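Local coordinates for protein formiminoglutamase (Trypanosoma cruzi, PDB 4MYK) that hydrolyses N-formimino-L-glutamate as an arginase-like, manganese-dependent metalloenzyme, at residues Gly121-Leu133 / Gly163-Phe175. The protein carries 1 engineered substitution. Sequence-based numbering, arbitrary orientation.
Sequences GNDQSAPNGRAML and GTPFRQLLEESSF
With CG beside the backbone N and anti to the carbonyl carbon (chi1 -56°), L169 drives both its methyls into helix 125-133. They enter as a knob among S125, A126, G129 and R130: CD2 lies 3.6 Å from the carbonyl O of A126, and CD1 reaches the O of S125. The hole can take them because G129 has no side chain, and a CB there would run into L169 CD1; the two helix segments run at 26°, with axes 8.5 Å apart. Nearer the N-terminal ends, the ring of P165 packs over the first turn, its CG 3.4 Å from the O of N122 and its CB against A126. The S125 CB meets F166 at CZ. Just before P165, the backbone N of G163 gives a weak hydrogen bond to D123 OD1. At the other end L133 straddles the chain following helix 165-170, CD1 on E172 CG at 3.4 Å and CD2 on F175 CB. R130, bent at chi3 (-62°), holds NH1 3.0 Å from a water that donates to E172 OE2 at 2.6 Å, while its NE forms a salt bridge to E102 of helix 94-110. N122 is a manganese ligand with D146 and D236. S125 and F166 both touch S234 of strand 231-236, and the near-parallel helix pair flanks the parallel sheet of the arginase/deacetylase alpha/beta fold, its N-terminal ends beside the metal site.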
loop_
_atom_site.group_PDB
_atom_site.type_symbol
_atom_site.label_atom_id
_atom_site.label_comp_id
_atom_site.label_asym_id
_atom_site.label_seq_id
_atom_site.Cartn_x
_atom_site.Cartn_y
_atom_site.Cartn_z
ATOM N N GLY A 121 -17.321 -11.558 13.102
ATOM C CA GLY A 121 -16.374 -10.934 14.019
ATOM C C GLY A 121 -15.553 -11.876 14.896
ATOM O O GLY A 121 -15.839 -13.064 14.989
ATOM N N ASN A 122 -14.536 -11.317 15.554
ATOM C CA ASN A 122 -13.590 -12.051 16.409
ATOM C C ASN A 122 -14.225 -13.090 17.322
ATOM O O ASN A 122 -13.597 -14.107 17.667
ATOM C CB ASN A 122 -12.813 -11.080 17.315
ATOM C CG ASN A 122 -11.901 -10.129 16.548
ATOM O OD1 ASN A 122 -11.218 -10.514 15.594
ATOM N ND2 ASN A 122 -11.868 -8.881 16.988
ATOM N N ASP A 123 -15.458 -12.815 17.737
ATOM C CA ASP A 123 -16.098 -13.575 18.816
ATOM C C ASP A 123 -16.327 -15.059 18.489
ATOM O O ASP A 123 -16.443 -15.890 19.389
ATOM C CB ASP A 123 -17.389 -12.889 19.258
ATOM C CG ASP A 123 -17.125 -11.581 19.999
ATOM O OD1 ASP A 123 -18.097 -10.963 20.485
ATOM O OD2 ASP A 123 -15.948 -11.171 20.109
ATOM N N GLN A 124 -16.367 -15.376 17.196
ATOM C CA GLN A 124 -16.478 -16.747 16.723
ATOM C C GLN A 124 -15.338 -17.628 17.248
ATOM O O GLN A 124 -15.477 -18.849 17.328
ATOM C CB GLN A 124 -16.478 -16.766 15.191
ATOM C CG GLN A 124 -15.107 -16.483 14.557
ATOM C CD GLN A 124 -15.140 -16.549 13.044
ATOM O OE1 GLN A 124 -16.173 -16.840 12.446
ATOM N NE2 GLN A 124 -14.010 -16.276 12.416
ATOM N N SER A 125 -14.214 -17.003 17.597
ATOM C CA SER A 125 -13.015 -17.737 17.976
ATOM C C SER A 125 -13.183 -18.472 19.293
ATOM O O SER A 125 -12.537 -19.492 19.520
ATOM C CB SER A 125 -11.825 -16.796 18.065
ATOM O OG SER A 125 -11.727 -16.005 16.897
ATOM N N ALA A 126 -14.045 -17.952 20.164
ATOM C CA ALA A 126 -14.299 -18.610 21.441
ATOM C C ALA A 126 -14.945 -19.990 21.238
ATOM O O ALA A 126 -14.401 -20.998 21.689
ATOM C CB ALA A 126 -15.130 -17.723 22.354
ATOM N N PRO A 127 -16.093 -20.043 20.534
ATOM C CA PRO A 127 -16.720 -21.329 20.197
ATOM C C PRO A 127 -15.738 -22.272 19.511
ATOM O O PRO A 127 -15.649 -23.449 19.852
ATOM C CB PRO A 127 -17.813 -20.928 19.204
ATOM C CG PRO A 127 -18.139 -19.530 19.532
ATOM C CD PRO A 127 -16.873 -18.899 20.017
ATOM N N ASN A 128 -15.019 -21.738 18.529
ATOM C CA ASN A 128 -14.034 -22.492 17.761
ATOM C C ASN A 128 -12.948 -23.128 18.623
ATOM O O ASN A 128 -12.593 -24.286 18.436
ATOM C CB ASN A 128 -13.393 -21.580 16.713
ATOM C CG ASN A 128 -14.344 -21.231 15.592
ATOM O OD1 ASN A 128 -15.388 -21.855 15.432
ATOM N ND2 ASN A 128 -13.975 -20.241 14.793
ATOM N N GLY A 129 -12.419 -22.355 19.560
ATOM C CA GLY A 129 -11.424 -22.856 20.484
ATOM C C GLY A 129 -11.947 -23.937 21.415
ATOM O O GLY A 129 -11.247 -24.912 21.690
ATOM N N ARG A 130 -13.170 -23.765 21.914
ATOM C CA ARG A 130 -13.778 -24.776 22.781
ATOM C C ARG A 130 -14.011 -26.089 22.033
ATOM O O ARG A 130 -13.812 -27.175 22.586
ATOM C CB ARG A 130 -15.075 -24.257 23.402
ATOM C CG ARG A 130 -14.849 -23.232 24.500
ATOM C CD ARG A 130 -16.129 -22.889 25.234
ATOM N NE ARG A 130 -17.132 -22.281 24.362
ATOM C CZ ARG A 130 -17.223 -20.977 24.128
ATOM N NH1 ARG A 130 -16.350 -20.145 24.689
ATOM N NH2 ARG A 130 -18.179 -20.509 23.333
ATOM N N ALA A 131 -14.432 -25.982 20.774
ATOM C CA ALA A 131 -14.480 -27.138 19.876
ATOM C C ALA A 131 -13.137 -27.882 19.842
ATOM O O ALA A 131 -13.106 -29.116 19.787
ATOM C CB ALA A 131 -14.904 -26.712 18.461
ATOM N N MET A 132 -12.038 -27.123 19.876
ATOM C CA MET A 132 -10.686 -27.688 19.894
ATOM C C MET A 132 -10.370 -28.342 21.231
ATOM O O MET A 132 -9.818 -29.437 21.270
ATOM C CB MET A 132 -9.624 -26.621 19.601
ATOM C CG MET A 132 -9.531 -26.166 18.145
ATOM S SD MET A 132 -8.827 -27.354 16.980
ATOM C CE MET A 132 -7.133 -27.495 17.585
ATOM N N LEU A 133 -10.713 -27.657 22.319
ATOM C CA LEU A 133 -10.455 -28.159 23.666
ATOM C C LEU A 133 -11.255 -29.418 23.982
ATOM O O LEU A 133 -10.900 -30.172 24.891
ATOM C CB LEU A 133 -10.752 -27.087 24.717
ATOM C CG LEU A 133 -9.946 -25.784 24.660
ATOM C CD1 LEU A 133 -10.419 -24.822 25.751
ATOM C CD2 LEU A 133 -8.453 -26.059 24.775
ATOM N N GLY A 163 -17.738 -12.023 23.251
ATOM C CA GLY A 163 -17.001 -11.088 24.086
ATOM C C GLY A 163 -15.581 -11.557 24.348
ATOM O O GLY A 163 -15.387 -12.678 24.801
ATOM N N THR A 164 -14.592 -10.703 24.076
ATOM C CA THR A 164 -13.176 -11.049 24.254
ATOM C C THR A 164 -12.900 -12.557 24.207
ATOM O O THR A 164 -12.740 -13.204 25.246
ATOM C CB THR A 164 -12.582 -10.435 25.544
ATOM O OG1 THR A 164 -12.518 -9.005 25.413
ATOM C CG2 THR A 164 -11.185 -10.946 25.759
ATOM N N PRO A 165 -12.833 -13.122 22.989
ATOM C CA PRO A 165 -12.754 -14.577 22.762
ATOM C C PRO A 165 -11.561 -15.300 23.416
ATOM O O PRO A 165 -11.678 -16.477 23.761
ATOM C CB PRO A 165 -12.664 -14.695 21.231
ATOM C CG PRO A 165 -12.292 -13.321 20.740
ATOM C CD PRO A 165 -12.874 -12.365 21.726
ATOM N N PHE A 166 -10.434 -14.619 23.581
ATOM C CA PHE A 166 -9.234 -15.307 24.042
ATOM C C PHE A 166 -9.062 -15.224 25.548
ATOM O O PHE A 166 -8.347 -16.017 26.155
ATOM C CB PHE A 166 -8.013 -14.834 23.256
ATOM C CG PHE A 166 -8.095 -15.189 21.804
ATOM C CD1 PHE A 166 -7.977 -16.510 21.406
ATOM C CD2 PHE A 166 -8.357 -14.230 20.849
ATOM C CE1 PHE A 166 -8.072 -16.856 20.090
ATOM C CE2 PHE A 166 -8.459 -14.581 19.512
ATOM C CZ PHE A 166 -8.310 -15.889 19.136
ATOM N N ARG A 167 -9.748 -14.270 26.151
ATOM C CA ARG A 167 -9.915 -14.286 27.591
ATOM C C ARG A 167 -10.596 -15.597 27.928
ATOM O O ARG A 167 -10.148 -16.322 28.810
ATOM C CB ARG A 167 -10.755 -13.087 28.058
ATOM C CG ARG A 167 -11.071 -13.030 29.548
ATOM C CD ARG A 167 -9.892 -13.445 30.408
ATOM N NE ARG A 167 -9.312 -12.348 31.185
ATOM C CZ ARG A 167 -9.987 -11.529 31.992
ATOM N NH1 ARG A 167 -11.302 -11.639 32.140
ATOM N NH2 ARG A 167 -9.338 -10.581 32.650
ATOM N N GLN A 168 -11.658 -15.906 27.189
ATOM C CA GLN A 168 -12.467 -17.095 27.439
ATOM C C GLN A 168 -11.648 -18.354 27.358
ATOM O O GLN A 168 -11.856 -19.291 28.119
ATOM C CB GLN A 168 -13.618 -17.196 26.443
ATOM C CG GLN A 168 -14.724 -16.224 26.726
ATOM C CD GLN A 168 -15.890 -16.377 25.785
ATOM O OE1 GLN A 168 -16.195 -15.468 25.014
ATOM N NE2 GLN A 168 -16.563 -17.525 25.849
ATOM N N LEU A 169 -10.722 -18.384 26.417
ATOM C CA LEU A 169 -9.923 -19.575 26.244
ATOM C C LEU A 169 -8.819 -19.656 27.315
ATOM O O LEU A 169 -8.569 -20.721 27.880
ATOM C CB LEU A 169 -9.421 -19.669 24.797
ATOM C CG LEU A 169 -10.602 -19.616 23.796
ATOM C CD1 LEU A 169 -10.167 -19.361 22.342
ATOM C CD2 LEU A 169 -11.538 -20.862 23.883
ATOM N N LEU A 170 -8.192 -18.531 27.636
ATOM C CA LEU A 170 -7.193 -18.521 28.706
ATOM C C LEU A 170 -7.805 -18.915 30.045
ATOM O O LEU A 170 -7.129 -19.476 30.907
ATOM C CB LEU A 170 -6.529 -17.150 28.820
ATOM C CG LEU A 170 -5.604 -16.821 27.656
ATOM C CD1 LEU A 170 -5.149 -15.374 27.736
ATOM C CD2 LEU A 170 -4.424 -17.790 27.643
ATOM N N GLU A 171 -9.088 -18.618 30.212
ATOM C CA GLU A 171 -9.792 -18.966 31.437
ATOM C C GLU A 171 -10.220 -20.434 31.473
ATOM O O GLU A 171 -10.838 -20.869 32.444
ATOM C CB GLU A 171 -11.005 -18.060 31.651
ATOM C CG GLU A 171 -10.658 -16.617 31.915
ATOM C CD GLU A 171 -11.796 -15.858 32.563
ATOM O OE1 GLU A 171 -12.468 -15.069 31.861
ATOM O OE2 GLU A 171 -12.018 -16.048 33.780
ATOM N N GLU A 172 -9.893 -21.194 30.428
ATOM C CA GLU A 172 -10.232 -22.619 30.380
ATOM C C GLU A 172 -9.265 -23.479 31.195
ATOM O O GLU A 172 -8.050 -23.356 31.057
ATOM C CB GLU A 172 -10.262 -23.118 28.935
ATOM C CG GLU A 172 -11.395 -22.551 28.090
ATOM C CD GLU A 172 -12.719 -23.218 28.376
ATOM O OE1 GLU A 172 -12.712 -24.335 28.948
ATOM O OE2 GLU A 172 -13.765 -22.621 28.032
ATOM N N SER A 173 -9.819 -24.351 32.038
ATOM C CA SER A 173 -9.024 -25.295 32.822
ATOM C C SER A 173 -8.094 -26.101 31.933
ATOM O O SER A 173 -6.901 -26.235 32.213
ATOM C CB SER A 173 -9.931 -26.278 33.572
ATOM O OG SER A 173 -10.786 -25.616 34.486
ATOM N N SER A 174 -8.656 -26.648 30.863
ATOM C CA SER A 174 -7.941 -27.596 30.017
ATOM C C SER A 174 -6.777 -26.982 29.241
ATOM O O SER A 174 -5.812 -27.676 28.913
ATOM C CB SER A 174 -8.924 -28.253 29.052
ATOM O OG SER A 174 -9.735 -27.267 28.443
ATOM N N PHE A 175 -6.860 -25.682 28.968
ATOM C CA PHE A 175 -5.946 -25.037 28.029
ATOM C C PHE A 175 -4.728 -24.420 28.680
ATOM O O PHE A 175 -4.853 -23.594 29.594
ATOM C CB PHE A 175 -6.676 -23.965 27.215
ATOM C CG PHE A 175 -5.782 -23.230 26.260
ATOM C CD1 PHE A 175 -5.117 -23.921 25.237
ATOM C CD2 PHE A 175 -5.593 -21.854 26.377
ATOM C CE1 PHE A 175 -4.269 -23.248 24.346
ATOM C CE2 PHE A 175 -4.748 -21.167 25.492
ATOM C CZ PHE A 175 -4.087 -21.864 24.475
HETATM O O HOH W 1 -13.919 -20.726 26.298
#